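Local coordinates for protein methyl-coenzyme M reductase I beta subunit (Methanosarcina barkeri, PDB 1E6Y) that forms part of methyl-coenzyme M reductase, which uses coenzyme B to cleave methyl-coenzyme M reductively, releasing methane and the mixed heterodisulfide in the last step of methanogenesis, at residues Ser279-Ala284 with Phe290-Asp295; Asn294-Trp299 with Cys344-Val349. All coordinates share one frame; numbering follows the deposited sequence.

Contact 1 of 2, residues Ser279-Ala284 with Phe290-Asp295; sequences SVDKTA and FYKAND
Strands 279-283 and 290-293 pair antiparallel as the two arms of a beta hairpin, and the register slips by one residue where Asp-281 and Lys-282 both face Phe-290, a classic beta bulge. Phe-290 O takes both bulge amides in its carbonyl plane, Asp-281 N at 2.7 Å and Lys-282 N at 3.2 Å. Phe-290 N returns a bond to Lys-282 O, and Ser-279 and Lys-292 exchange two more backbone bonds. Past the strand end, Asn-294 ND2 donates to Ser-279 OG (2.9 Å) within its own amide plane; the same nitrogen also bonds Gly-276 O. Asp-281 crosses Lys-292 at about a right angle. Their charges stop short of a salt bridge, OD2 of Asp-281 lying 4.4 Å from NZ of Lys-292, and one water joins the two atoms. Lys-282 runs beside Phe-290, its chain bent at chi3 (86°) and chi4 (-66°), which brings NZ to 3.4 Å from CD1 of Phe-290, while Ala-284 CB meets CE1. Tyr-291 brings CE2 of its ring to 3.8 Å from Val-280 CG2, and its CD2 lies 3.5 Å from Ser-279 O. A glycine in place of Tyr-291 would probably leave Val-280 CG2 without its aromatic neighbour and open a gap beside Ser-279 O. Glu-230 and Arg-234 of the gamma subunit form salt bridges with Lys-282 NZ and Asp-281 OD1, respectively. Within the chain, Tyr-291 shares a backbone hydrogen bond with Thr-339 at the end of helix 323-339, and strand 289-293 leads directly into helix 296-318.

Contact 2 of 2, residues Asn294-Trp299 with Cys344-Val349; sequences NDVPKW and CDYGKV
Val-296 and Tyr-346 meet where two helix N-termini come together, that of helix 296-318, capped by Asp-295, and the residues leading into helix 348-358, with Gly-347 at the N-cap. The touch is narrow and made by side chains: Val-296 CG1 lies 3.5 Å from Tyr-346 OH and 3.9 Å from its CE1, approaching the ring obliquely at its hydroxyl end. That methyl stands anti to the backbone N of Val-296 (chi1 176°), which directs it across to the tyrosine. Pro-297 comes next, its CA 4.3 Å from Tyr-346 OH. The backbones stay well apart, with 10.0 Å between the CA atoms of Val-296 and Tyr-346, so the length of the tyrosine spans the separation. Its hydroxyl is hydrogen-bonded to His-232 NE2 on helix 228-241, which gives the buried oxygen a polar partner beside the valine methyl. From the gamma subunit, Phe-242 makes an edge-to-face pair with the Tyr-346 ring and also packs on Val-296, while Pro-246 touches Tyr-346 and Pro-297. Farther out, both segments are tied to their surroundings. Asp-345 forms a salt bridge with Arg-383, and Asp-345 N donates to Asn-300 OD1 of helix 296-318. Gly-347 has a phi of 109°, where a side chain would press on the preceding carbonyl. At the other helix start Asp-295 forms a salt bridge with Arg-231 through OD2, while its OD1 accepts from Lys-298 N at 3.2 Å, the donor standing above the carboxylate plane.

Asn-294 and Asp-295 belong to both contacts, at the joint of strand and helix. The centres of the two contacts are about 14 Å apart, and they touch directly where Ala-293 CB packs on Trp-299 CB at 3.9 Å. The centre of contact 1 lies about 36 Å from that of the chain; partly buried, it is held by backbone bonds, with a water joining two charged side chains. Contact 2, its centre about 23 Å from the chain's, is buried and joins its segments through the touch of a valine methyl on a tyrosine's hydroxyl end, with no polar bond between them, burying 101 Å² against 523 Å². The gamma subunit borders both, with charged partners at the hairpin and aromatic and proline packing at the helix starts.

Contact 1 of 2, residues Ser279-Ala284 with Phe290-Asp295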
loop_
_atom_site.group_PDB
_atom_site.type_symbol
_atom_site.label_atom_id
_atom_site.label_comp_id
_atom_site.label_asym_id
_atom_site.label_seq_id
_atom_site.Cartn_x
_atom_site.Cartn_y
_atom_site.Cartn_z
ATOM N N SER E 279 -25.643 -37.820 -17.680
ATOM C CA SER E 279 -26.028 -38.830 -18.662
ATOM C C SER E 279 -25.100 -38.733 -19.863
ATOM O O SER E 279 -24.514 -37.680 -20.114
ATOM C CB SER E 279 -27.470 -38.600 -19.130
ATOM O OG SER E 279 -28.389 -38.726 -18.060
ATOM N N VAL E 280 -24.987 -39.823 -20.616
ATOM C CA VAL E 280 -24.295 -39.782 -21.901
ATOM C C VAL E 280 -25.059 -38.851 -22.838
ATOM O O VAL E 280 -26.286 -38.927 -22.933
ATOM C CB VAL E 280 -24.190 -41.187 -22.544
ATOM C CG1 VAL E 280 -23.571 -41.088 -23.938
ATOM C CG2 VAL E 280 -23.351 -42.100 -21.668
ATOM N N ASP E 281 -24.342 -37.881 -23.396
ATOM C CA ASP E 281 -24.911 -36.912 -24.330
ATOM C C ASP E 281 -24.712 -37.394 -25.765
ATOM O O ASP E 281 -25.654 -37.433 -26.557
ATOM C CB ASP E 281 -24.238 -35.547 -24.134
ATOM C CG ASP E 281 -24.852 -34.450 -24.990
ATOM O OD1 ASP E 281 -24.113 -33.520 -25.379
ATOM O OD2 ASP E 281 -26.074 -34.490 -25.245
ATOM N N LYS E 282 -23.485 -37.797 -26.073
ATOM C CA LYS E 282 -23.136 -38.281 -27.402
ATOM C C LYS E 282 -21.930 -39.210 -27.297
ATOM O O LYS E 282 -21.116 -39.086 -26.378
ATOM C CB LYS E 282 -22.812 -37.098 -28.324
ATOM C CG LYS E 282 -22.725 -37.464 -29.799
ATOM C CD LYS E 282 -22.478 -36.244 -30.685
ATOM C CE LYS E 282 -20.994 -35.919 -30.797
ATOM N NZ LYS E 282 -20.429 -35.489 -29.489
ATOM N N THR E 283 -21.869 -40.194 -28.187
ATOM C CA THR E 283 -20.713 -41.075 -28.266
ATOM C C THR E 283 -19.895 -40.759 -29.510
ATOM O O THR E 283 -20.435 -40.617 -30.609
ATOM C CB THR E 283 -21.134 -42.560 -28.291
ATOM O OG1 THR E 283 -21.880 -42.859 -27.106
ATOM C CG2 THR E 283 -19.913 -43.464 -28.336
ATOM N N ALA E 284 -18.597 -40.573 -29.303
ATOM C CA ALA E 284 -17.654 -40.293 -30.377
ATOM C C ALA E 284 -17.263 -41.581 -31.111
ATOM O O ALA E 284 -17.506 -42.683 -30.612
ATOM C CB ALA E 284 -16.426 -39.632 -29.793
ATOM N N PHE E 290 -19.217 -38.646 -24.390
ATOM C CA PHE E 290 -19.320 -37.278 -23.900
ATOM C C PHE E 290 -20.561 -37.185 -23.024
ATOM O O PHE E 290 -21.673 -37.446 -23.487
ATOM C CB PHE E 290 -19.446 -36.295 -25.068
ATOM C CG PHE E 290 -18.194 -36.161 -25.895
ATOM C CD1 PHE E 290 -18.184 -36.549 -27.233
ATOM C CD2 PHE E 290 -17.044 -35.591 -25.356
ATOM C CE1 PHE E 290 -17.048 -36.369 -28.021
ATOM C CE2 PHE E 290 -15.902 -35.406 -26.138
ATOM C CZ PHE E 290 -15.905 -35.796 -27.471
ATOM N N TYR E 291 -20.368 -36.857 -21.750
ATOM C CA TYR E 291 -21.485 -36.741 -20.818
ATOM C C TYR E 291 -22.075 -35.339 -20.816
ATOM O O TYR E 291 -21.467 -34.399 -21.328
ATOM C CB TYR E 291 -21.039 -37.121 -19.403
ATOM C CG TYR E 291 -20.851 -38.607 -19.208
ATOM C CD1 TYR E 291 -19.715 -39.254 -19.688
ATOM C CD2 TYR E 291 -21.853 -39.381 -18.626
ATOM C CE1 TYR E 291 -19.585 -40.636 -19.606
ATOM C CE2 TYR E 291 -21.736 -40.763 -18.539
ATOM C CZ TYR E 291 -20.602 -41.384 -19.033
ATOM O OH TYR E 291 -20.501 -42.753 -18.979
ATOM N N LYS E 292 -23.311 -35.236 -20.336
ATOM C CA LYS E 292 -23.934 -33.946 -20.051
ATOM C C LYS E 292 -24.410 -33.937 -18.601
ATOM O O LYS E 292 -24.753 -34.984 -18.047
ATOM C CB LYS E 292 -25.122 -33.696 -20.984
ATOM C CG LYS E 292 -26.252 -34.703 -20.840
ATOM C CD LYS E 292 -27.387 -34.405 -21.804
ATOM C CE LYS E 292 -28.409 -35.534 -21.816
ATOM N NZ LYS E 292 -29.572 -35.213 -22.694
ATOM N N ALA E 293 -24.348 -32.768 -17.972
ATOM C CA ALA E 293 -24.876 -32.599 -16.626
ATOM C C ALA E 293 -26.352 -32.217 -16.700
ATOM O O ALA E 293 -26.714 -31.209 -17.312
ATOM C CB ALA E 293 -24.084 -31.524 -15.884
ATOM N N ASN E 294 -27.202 -33.054 -16.113
ATOM C CA ASN E 294 -28.641 -32.809 -16.089
ATOM C C ASN E 294 -29.006 -31.775 -15.028
ATOM O O ASN E 294 -30.039 -31.108 -15.125
ATOM C CB ASN E 294 -29.392 -34.115 -15.829
ATOM C CG ASN E 294 -29.088 -35.180 -16.868
ATOM O OD1 ASN E 294 -29.167 -34.931 -18.073
ATOM N ND2 ASN E 294 -28.714 -36.366 -16.406
ATOM N N ASP E 295 -28.178 -31.684 -13.992
ATOM C CA ASP E 295 -28.296 -30.631 -12.986
ATOM C C ASP E 295 -26.893 -30.085 -12.776
ATOM O O ASP E 295 -26.044 -30.752 -12.191
ATOM C CB ASP E 295 -28.842 -31.200 -11.670
ATOM C CG ASP E 295 -29.206 -30.115 -10.654
ATOM O OD1 ASP E 295 -28.475 -29.109 -10.538
ATOM O OD2 ASP E 295 -30.197 -30.300 -9.919
HETATM O O HOH W 1 -28.645 -35.747 -25.321
#

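Contact 2 of 2, residues Asn294-Trp299 with Cys344-Val349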
loop_
_atom_site.group_PDB
_atom_site.type_symbol
_atom_site.label_atom_id
_atom_site.label_comp_id
_atom_site.label_asym_id
_atom_site.label_seq_id
_atom_site.Cartn_x
_atom_site.Cartn_y
_atom_site.Cartn_z
ATOM N N ASN E 294 -27.202 -33.054 -16.113
ATOM C CA ASN E 294 -28.641 -32.809 -16.089
ATOM C C ASN E 294 -29.006 -31.775 -15.028
ATOM O O ASN E 294 -30.039 -31.108 -15.125
ATOM C CB ASN E 294 -29.392 -34.115 -15.829
ATOM C CG ASN E 294 -29.088 -35.180 -16.868
ATOM O OD1 ASN E 294 -29.167 -34.931 -18.073
ATOM N ND2 ASN E 294 -28.714 -36.366 -16.406
ATOM N N ASP E 295 -28.178 -31.684 -13.992
ATOM C CA ASP E 295 -28.296 -30.631 -12.986
ATOM C C ASP E 295 -26.893 -30.085 -12.776
ATOM O O ASP E 295 -26.044 -30.752 -12.191
ATOM C CB ASP E 295 -28.842 -31.200 -11.670
ATOM C CG ASP E 295 -29.206 -30.115 -10.654
ATOM O OD1 ASP E 295 -28.475 -29.109 -10.538
ATOM O OD2 ASP E 295 -30.197 -30.300 -9.919
ATOM N N VAL E 296 -26.639 -28.895 -13.312
ATOM C CA VAL E 296 -25.285 -28.351 -13.343
ATOM C C VAL E 296 -24.736 -28.018 -11.951
ATOM O O VAL E 296 -23.647 -28.470 -11.599
ATOM C CB VAL E 296 -25.193 -27.108 -14.272
ATOM C CG1 VAL E 296 -23.793 -26.501 -14.211
ATOM C CG2 VAL E 296 -25.531 -27.506 -15.708
ATOM N N PRO E 297 -25.517 -27.309 -11.110
ATOM C CA PRO E 297 -25.040 -27.062 -9.741
ATOM C C PRO E 297 -24.829 -28.337 -8.917
ATOM O O PRO E 297 -23.908 -28.405 -8.105
ATOM C CB PRO E 297 -26.127 -26.167 -9.142
ATOM C CG PRO E 297 -26.734 -25.481 -10.326
ATOM C CD PRO E 297 -26.737 -26.537 -11.402
ATOM N N LYS E 298 -25.647 -29.359 -9.157
ATOM C CA LYS E 298 -25.481 -30.637 -8.466
ATOM C C LYS E 298 -24.231 -31.382 -8.917
ATOM O O LYS E 298 -23.540 -31.992 -8.104
ATOM C CB LYS E 298 -26.703 -31.526 -8.678
ATOM C CG LYS E 298 -27.645 -31.548 -7.497
ATOM C CD LYS E 298 -28.408 -32.852 -7.451
ATOM C CE LYS E 298 -29.296 -32.905 -6.239
ATOM N NZ LYS E 298 -30.537 -33.659 -6.541
ATOM N N TRP E 299 -23.965 -31.361 -10.220
ATOM C CA TRP E 299 -22.736 -31.943 -10.751
ATOM C C TRP E 299 -21.524 -31.247 -10.140
ATOM O O TRP E 299 -20.556 -31.898 -9.748
ATOM C CB TRP E 299 -22.689 -31.820 -12.279
ATOM C CG TRP E 299 -21.327 -32.109 -12.845
ATOM C CD1 TRP E 299 -20.500 -31.226 -13.481
ATOM C CD2 TRP E 299 -20.593 -33.332 -12.724
ATOM N NE1 TRP E 299 -19.292 -31.821 -13.754
ATOM C CE2 TRP E 299 -19.321 -33.115 -13.303
ATOM C CE3 TRP E 299 -20.882 -34.592 -12.179
ATOM C CZ2 TRP E 299 -18.339 -34.111 -13.353
ATOM C CZ3 TRP E 299 -19.903 -35.583 -12.227
ATOM C CH2 TRP E 299 -18.647 -35.334 -12.812
ATOM N N CYS E 344 -14.797 -29.089 -10.906
ATOM C CA CYS E 344 -15.413 -28.292 -9.855
ATOM C C CYS E 344 -15.142 -26.801 -10.042
ATOM O O CYS E 344 -14.023 -26.397 -10.361
ATOM C CB CYS E 344 -14.915 -28.735 -8.482
ATOM S SG CYS E 344 -15.751 -27.892 -7.126
ATOM N N ASP E 345 -16.199 -26.006 -9.913
ATOM C CA ASP E 345 -16.141 -24.558 -10.101
ATOM C C ASP E 345 -15.746 -24.204 -11.537
ATOM O O ASP E 345 -15.209 -23.126 -11.798
ATOM C CB ASP E 345 -15.159 -23.933 -9.099
ATOM C CG ASP E 345 -15.634 -22.590 -8.561
ATOM O OD1 ASP E 345 -16.713 -22.108 -8.956
ATOM O OD2 ASP E 345 -14.910 -22.005 -7.737
ATOM N N TYR E 346 -16.018 -25.132 -12.456
ATOM C CA TYR E 346 -15.862 -24.917 -13.894
ATOM C C TYR E 346 -14.448 -24.489 -14.275
ATOM O O TYR E 346 -14.248 -23.629 -15.135
ATOM C CB TYR E 346 -16.905 -23.905 -14.386
ATOM C CG TYR E 346 -18.278 -24.171 -13.810
ATOM C CD1 TYR E 346 -18.896 -25.408 -13.997
ATOM C CD2 TYR E 346 -18.871 -23.266 -12.929
ATOM C CE1 TYR E 346 -20.051 -25.745 -13.308
ATOM C CE2 TYR E 346 -20.033 -23.593 -12.237
ATOM C CZ TYR E 346 -20.613 -24.837 -12.427
ATOM O OH TYR E 346 -21.728 -25.196 -11.705
ATOM N N GLY E 347 -13.471 -25.160 -13.669
ATOM C CA GLY E 347 -12.079 -24.885 -13.956
ATOM C C GLY E 347 -11.351 -24.183 -12.825
ATOM O O GLY E 347 -10.126 -24.246 -12.754
ATOM N N LYS E 348 -12.091 -23.543 -11.922
ATOM C CA LYS E 348 -11.472 -22.674 -10.923
ATOM C C LYS E 348 -10.804 -23.410 -9.767
ATOM O O LYS E 348 -9.865 -22.887 -9.165
ATOM C CB LYS E 348 -12.484 -21.659 -10.383
ATOM C CG LYS E 348 -12.985 -20.681 -11.439
ATOM C CD LYS E 348 -13.061 -19.259 -10.912
ATOM C CE LYS E 348 -14.345 -19.020 -10.140
ATOM N NZ LYS E 348 -15.484 -18.673 -11.035
ATOM N N VAL E 349 -11.264 -24.620 -9.454
ATOM C CA VAL E 349 -10.545 -25.435 -8.479
ATOM C C VAL E 349 -9.240 -25.932 -9.090
ATOM O O VAL E 349 -8.185 -25.839 -8.469
ATOM C CB VAL E 349 -11.382 -26.638 -7.985
ATOM C CG1 VAL E 349 -10.527 -27.541 -7.103
ATOM C CG2 VAL E 349 -12.591 -26.145 -7.197
#